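Local atomic coordinates of polyhedrin (Simulium ubiquitum cypovirus, PDB entry 5A9A), a protein that forms the microcrystalline occlusion bodies (polyhedra) of an insect cypovirus, a lattice expected to embed and protect virus particles, and binds UTP. Residues Y47-I58 with N197-L208. Numbering follows the deposited sequence.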
loop_
_atom_site.group_PDB
_atom_site.type_symbol
_atom_site.label_atom_id
_atom_site.label_comp_id
_atom_site.label_asym_id
_atom_site.label_seq_id
_atom_site.Cartn_x
_atom_site.Cartn_y
_atom_site.Cartn_z
ATOM N N TYR A 47 3.564 -12.537 21.873
ATOM C CA TYR A 47 3.586 -11.293 21.118
ATOM C C TYR A 47 3.599 -11.510 19.611
ATOM O O TYR A 47 4.074 -12.529 19.117
ATOM C CB TYR A 47 4.821 -10.480 21.515
ATOM C CG TYR A 47 4.943 -10.271 23.004
ATOM C CD1 TYR A 47 5.587 -11.206 23.803
ATOM C CD2 TYR A 47 4.405 -9.145 23.614
ATOM C CE1 TYR A 47 5.696 -11.023 25.164
ATOM C CE2 TYR A 47 4.508 -8.955 24.974
ATOM C CZ TYR A 47 5.156 -9.896 25.745
ATOM O OH TYR A 47 5.260 -9.711 27.106
ATOM N N ARG A 48 3.067 -10.529 18.890
ATOM C CA ARG A 48 3.213 -10.461 17.445
ATOM C C ARG A 48 3.773 -9.088 17.108
ATOM O O ARG A 48 3.155 -8.070 17.418
ATOM C CB ARG A 48 1.871 -10.676 16.749
ATOM C CG ARG A 48 1.973 -10.781 15.237
ATOM C CD ARG A 48 0.615 -11.045 14.607
ATOM N NE ARG A 48 -0.330 -9.963 14.872
ATOM C CZ ARG A 48 -0.986 -9.282 13.936
ATOM N NH1 ARG A 48 -0.836 -9.579 12.649
ATOM N NH2 ARG A 48 -1.821 -8.314 14.290
ATOM N N LEU A 49 4.946 -9.066 16.485
ATOM C CA LEU A 49 5.673 -7.821 16.262
ATOM C C LEU A 49 5.772 -7.493 14.779
ATOM O O LEU A 49 6.209 -8.317 13.976
ATOM C CB LEU A 49 7.073 -7.919 16.877
ATOM C CG LEU A 49 7.921 -6.643 16.883
ATOM C CD1 LEU A 49 8.927 -6.688 18.021
ATOM C CD2 LEU A 49 8.623 -6.437 15.549
ATOM N N ILE A 50 5.369 -6.279 14.420
ATOM C CA ILE A 50 5.453 -5.829 13.037
ATOM C C ILE A 50 6.450 -4.686 12.915
ATOM O O ILE A 50 6.279 -3.624 13.511
ATOM C CB ILE A 50 4.086 -5.396 12.491
ATOM C CG1 ILE A 50 3.068 -6.526 12.674
ATOM C CG2 ILE A 50 4.196 -5.021 11.022
ATOM C CD1 ILE A 50 2.370 -6.510 14.018
ATOM N N ASP A 51 7.487 -4.921 12.119
ATOM C CA ASP A 51 8.625 -4.017 12.024
ATOM C C ASP A 51 8.527 -3.130 10.784
ATOM O O ASP A 51 8.481 -3.626 9.658
ATOM C CB ASP A 51 9.914 -4.845 11.997
ATOM C CG ASP A 51 11.148 -4.009 11.716
ATOM O OD1 ASP A 51 11.165 -2.822 12.093
ATOM O OD2 ASP A 51 12.105 -4.544 11.115
ATOM N N TYR A 52 8.496 -1.817 11.002
ATOM C CA TYR A 52 8.385 -0.846 9.916
ATOM C C TYR A 52 9.664 -0.028 9.787
ATOM O O TYR A 52 10.321 0.272 10.786
ATOM C CB TYR A 52 7.241 0.140 10.176
ATOM C CG TYR A 52 5.836 -0.415 10.073
ATOM C CD1 TYR A 52 5.229 -1.031 11.157
ATOM C CD2 TYR A 52 5.100 -0.278 8.902
ATOM C CE1 TYR A 52 3.938 -1.524 11.070
ATOM C CE2 TYR A 52 3.810 -0.766 8.806
ATOM C CZ TYR A 52 3.234 -1.387 9.894
ATOM O OH TYR A 52 1.949 -1.870 9.803
ATOM N N ASN A 53 10.010 0.348 8.561
ATOM C CA ASN A 53 11.059 1.341 8.351
ATOM C C ASN A 53 10.773 2.217 7.132
ATOM O O ASN A 53 10.160 1.772 6.159
ATOM C CB ASN A 53 12.446 0.685 8.249
ATOM C CG ASN A 53 12.756 0.160 6.853
ATOM O OD1 ASN A 53 12.893 0.929 5.901
ATOM N ND2 ASN A 53 12.896 -1.152 6.734
ATOM N N ALA A 54 11.201 3.473 7.206
ATOM C CA ALA A 54 11.044 4.412 6.100
ATOM C C ALA A 54 11.927 5.632 6.343
ATOM O O ALA A 54 12.268 5.940 7.485
ATOM C CB ALA A 54 9.595 4.829 5.951
ATOM N N PRO A 55 12.322 6.321 5.264
ATOM C CA PRO A 55 13.210 7.480 5.395
ATOM C C PRO A 55 12.495 8.827 5.530
ATOM O O PRO A 55 13.130 9.783 5.978
ATOM C CB PRO A 55 14.022 7.432 4.101
ATOM C CG PRO A 55 13.082 6.846 3.103
ATOM C CD PRO A 55 12.168 5.904 3.859
ATOM N N GLU A 56 11.217 8.913 5.159
ATOM C CA GLU A 56 10.490 10.179 5.272
ATOM C C GLU A 56 9.436 10.138 6.383
ATOM O O GLU A 56 9.427 10.988 7.271
ATOM C CB GLU A 56 9.831 10.557 3.942
ATOM C CG GLU A 56 10.692 10.303 2.715
ATOM C CD GLU A 56 12.074 10.920 2.824
ATOM O OE1 GLU A 56 12.240 11.906 3.576
ATOM O OE2 GLU A 56 12.998 10.412 2.157
ATOM N N PHE A 57 8.543 9.157 6.326
ATOM C CA PHE A 57 7.542 8.986 7.378
ATOM C C PHE A 57 6.966 7.579 7.382
ATOM O O PHE A 57 6.766 6.979 6.329
ATOM C CB PHE A 57 6.409 10.014 7.241
ATOM C CG PHE A 57 5.699 9.972 5.918
ATOM C CD1 PHE A 57 4.605 9.142 5.728
ATOM C CD2 PHE A 57 6.113 10.778 4.870
ATOM C CE1 PHE A 57 3.947 9.106 4.509
ATOM C CE2 PHE A 57 5.458 10.750 3.652
ATOM C CZ PHE A 57 4.375 9.914 3.470
ATOM N N ILE A 58 6.712 7.057 8.579
ATOM C CA ILE A 58 6.037 5.775 8.727
ATOM C C ILE A 58 4.597 5.999 9.148
ATOM O O ILE A 58 4.320 6.308 10.306
ATOM C CB ILE A 58 6.700 4.885 9.793
ATOM C CG1 ILE A 58 8.138 4.548 9.397
ATOM C CG2 ILE A 58 5.895 3.603 9.977
ATOM C CD1 ILE A 58 8.924 3.872 10.501
ATOM N N ASN A 197 11.016 8.382 -2.373
ATOM C CA ASN A 197 11.886 7.658 -1.451
ATOM C C ASN A 197 11.120 6.992 -0.315
ATOM O O ASN A 197 11.615 6.048 0.300
ATOM C CB ASN A 197 12.944 8.589 -0.857
ATOM C CG ASN A 197 14.207 8.651 -1.695
ATOM O OD1 ASN A 197 14.262 8.116 -2.802
ATOM N ND2 ASN A 197 15.233 9.305 -1.164
ATOM N N ASN A 198 9.919 7.479 -0.023
ATOM C CA ASN A 198 9.187 6.958 1.121
ATOM C C ASN A 198 8.462 5.663 0.784
ATOM O O ASN A 198 7.252 5.639 0.565
ATOM C CB ASN A 198 8.224 7.994 1.704
ATOM C CG ASN A 198 7.944 7.747 3.172
ATOM O OD1 ASN A 198 8.868 7.733 3.989
ATOM N ND2 ASN A 198 6.674 7.540 3.517
ATOM N N ILE A 199 9.243 4.591 0.731
ATOM C CA ILE A 199 8.721 3.244 0.596
ATOM C C ILE A 199 8.614 2.664 2.000
ATOM O O ILE A 199 9.611 2.239 2.586
ATOM C CB ILE A 199 9.657 2.380 -0.260
ATOM C CG1 ILE A 199 9.928 3.073 -1.597
ATOM C CG2 ILE A 199 9.060 1.001 -0.483
ATOM C CD1 ILE A 199 11.077 2.479 -2.377
ATOM N N ILE A 200 7.403 2.673 2.543
ATOM C CA ILE A 200 7.175 2.246 3.915
ATOM C C ILE A 200 7.189 0.722 3.990
ATOM O O ILE A 200 6.252 0.058 3.547
ATOM C CB ILE A 200 5.837 2.793 4.449
ATOM C CG1 ILE A 200 5.791 4.315 4.278
ATOM C CG2 ILE A 200 5.650 2.422 5.911
ATOM C CD1 ILE A 200 4.412 4.913 4.458
ATOM N N ILE A 201 8.267 0.173 4.538
ATOM C CA ILE A 201 8.407 -1.270 4.651
ATOM C C ILE A 201 7.571 -1.807 5.803
ATOM O O ILE A 201 7.731 -1.386 6.947
ATOM C CB ILE A 201 9.873 -1.691 4.893
ATOM C CG1 ILE A 201 10.802 -1.072 3.844
ATOM C CG2 ILE A 201 9.998 -3.212 4.882
ATOM C CD1 ILE A 201 10.497 -1.499 2.424
ATOM N N ARG A 202 6.672 -2.733 5.492
ATOM C CA ARG A 202 5.967 -3.495 6.513
ATOM C C ARG A 202 6.494 -4.919 6.472
ATOM O O ARG A 202 6.070 -5.719 5.636
ATOM C CB ARG A 202 4.459 -3.486 6.254
ATOM C CG ARG A 202 3.610 -4.082 7.379
ATOM C CD ARG A 202 2.152 -4.192 6.939
ATOM N NE ARG A 202 1.237 -4.568 8.016
ATOM C CZ ARG A 202 0.897 -5.820 8.318
ATOM N NH1 ARG A 202 1.399 -6.840 7.635
ATOM N NH2 ARG A 202 0.043 -6.053 9.306
ATOM N N ASN A 203 7.439 -5.226 7.355
ATOM C CA ASN A 203 7.995 -6.570 7.431
ATOM C C ASN A 203 6.934 -7.540 7.935
ATOM O O ASN A 203 6.013 -7.145 8.653
ATOM C CB ASN A 203 9.223 -6.596 8.346
ATOM C CG ASN A 203 10.420 -5.880 7.739
ATOM O OD1 ASN A 203 10.978 -4.958 8.336
ATOM N ND2 ASN A 203 10.820 -6.302 6.546
ATOM N N ASN A 204 7.055 -8.807 7.553
ATOM C CA ASN A 204 6.084 -9.813 7.966
ATOM C C ASN A 204 6.018 -9.889 9.485
ATOM O O ASN A 204 7.048 -9.796 10.155
ATOM C CB ASN A 204 6.464 -11.182 7.404
ATOM C CG ASN A 204 5.287 -12.129 7.336
ATOM O OD1 ASN A 204 4.210 -11.761 6.867
ATOM N ND2 ASN A 204 5.479 -13.354 7.814
ATOM N N PRO A 205 4.807 -10.050 10.042
ATOM C CA PRO A 205 4.715 -10.129 11.502
ATOM C C PRO A 205 5.557 -11.260 12.079
ATOM O O PRO A 205 5.576 -12.362 11.528
ATOM C CB PRO A 205 3.225 -10.394 11.745
ATOM C CG PRO A 205 2.545 -9.825 10.555
ATOM C CD PRO A 205 3.481 -10.076 9.404
ATOM N N LEU A 206 6.247 -10.980 13.178
ATOM C CA LEU A 206 7.034 -11.992 13.874
ATOM C C LEU A 206 6.306 -12.449 15.125
ATOM O O LEU A 206 5.623 -11.662 15.778
ATOM C CB LEU A 206 8.404 -11.438 14.262
ATOM C CG LEU A 206 9.381 -11.169 13.117
ATOM C CD1 LEU A 206 10.545 -10.324 13.607
ATOM C CD2 LEU A 206 9.874 -12.477 12.518
ATOM N N TYR A 207 6.460 -13.726 15.458
ATOM C CA TYR A 207 5.833 -14.282 16.646
ATOM C C TYR A 207 6.880 -14.598 17.705
ATOM O O TYR A 207 7.784 -15.404 17.482
ATOM C CB TYR A 207 5.022 -15.525 16.279
ATOM C CG TYR A 207 3.860 -15.209 15.371
ATOM C CD1 TYR A 207 4.020 -15.181 13.991
ATOM C CD2 TYR A 207 2.606 -14.917 15.890
ATOM C CE1 TYR A 207 2.961 -14.878 13.154
ATOM C CE2 TYR A 207 1.544 -14.613 15.065
ATOM C CZ TYR A 207 1.724 -14.596 13.697
ATOM O OH TYR A 207 0.663 -14.295 12.874
ATOM N N LEU A 208 6.753 -13.939 18.852
ATOM C CA LEU A 208 7.700 -14.096 19.948
ATOM C C LEU A 208 6.977 -14.679 21.162
ATOM O O LEU A 208 5.964 -14.140 21.609
ATOM C CB LEU A 208 8.346 -12.749 20.293
ATOM C CG LEU A 208 9.103 -12.041 19.159
ATOM C CD1 LEU A 208 8.169 -11.210 18.288
ATOM C CD2 LEU A 208 10.209 -11.156 19.720
HETATM O O HOH W 1 -1.665 -8.055 10.525
HETATM O O HOH W 2 0.251 -12.328 11.470
HETATM O O HOH W 3 8.064 -7.770 11.524
HETATM O O HOH W 4 12.296 2.324 3.568
#
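Strand 201-208, outermost in the six-stranded antiparallel sheet of this chain, pairs with strand 47-54 in two ladders, Tyr47–Leu49 with Leu206–Leu208 and Tyr52–Asn53 with Ile201–Arg202. Leu49 and Leu206 bond both ways, N to O at 2.8 Å each. Between the ladders the register slips by one residue, and a water bridges Leu49 O, Asp51 N and Asn204 O. On one face of the sheet, Arg48, its CG anti to the backbone N (chi1 -173°), sets CG over the face of the Tyr207 ring in a CH-pi contact, 4.3 Å from the centroid; its NH2 and NE are hydrogen-bonded to Asp66 O and Tyr42 OH. One water accepts from both Arg48 NH1 and Arg202 NH2, joining two like charges. Arg202 runs extended beside Tyr52, Arg202 CG 3.6 Å from Tyr52 CE2, and its NE makes a weak hydrogen bond to Tyr52 OH. Beyond the ladders, just after helix 191-197, Asn198 clasps the turn leading into strand 57-62 of the four-stranded antiparallel sheet: OD1 accepts from Glu56 N (2.9 Å) and Phe57 N (2.8 Å) from the same face of its amide plane, while ND2 donates to a lone pair of Phe57 O (2.9 Å), in the carbonyl plane. That same ND2 sits 3.1 Å above the centre of the Phe57 ring.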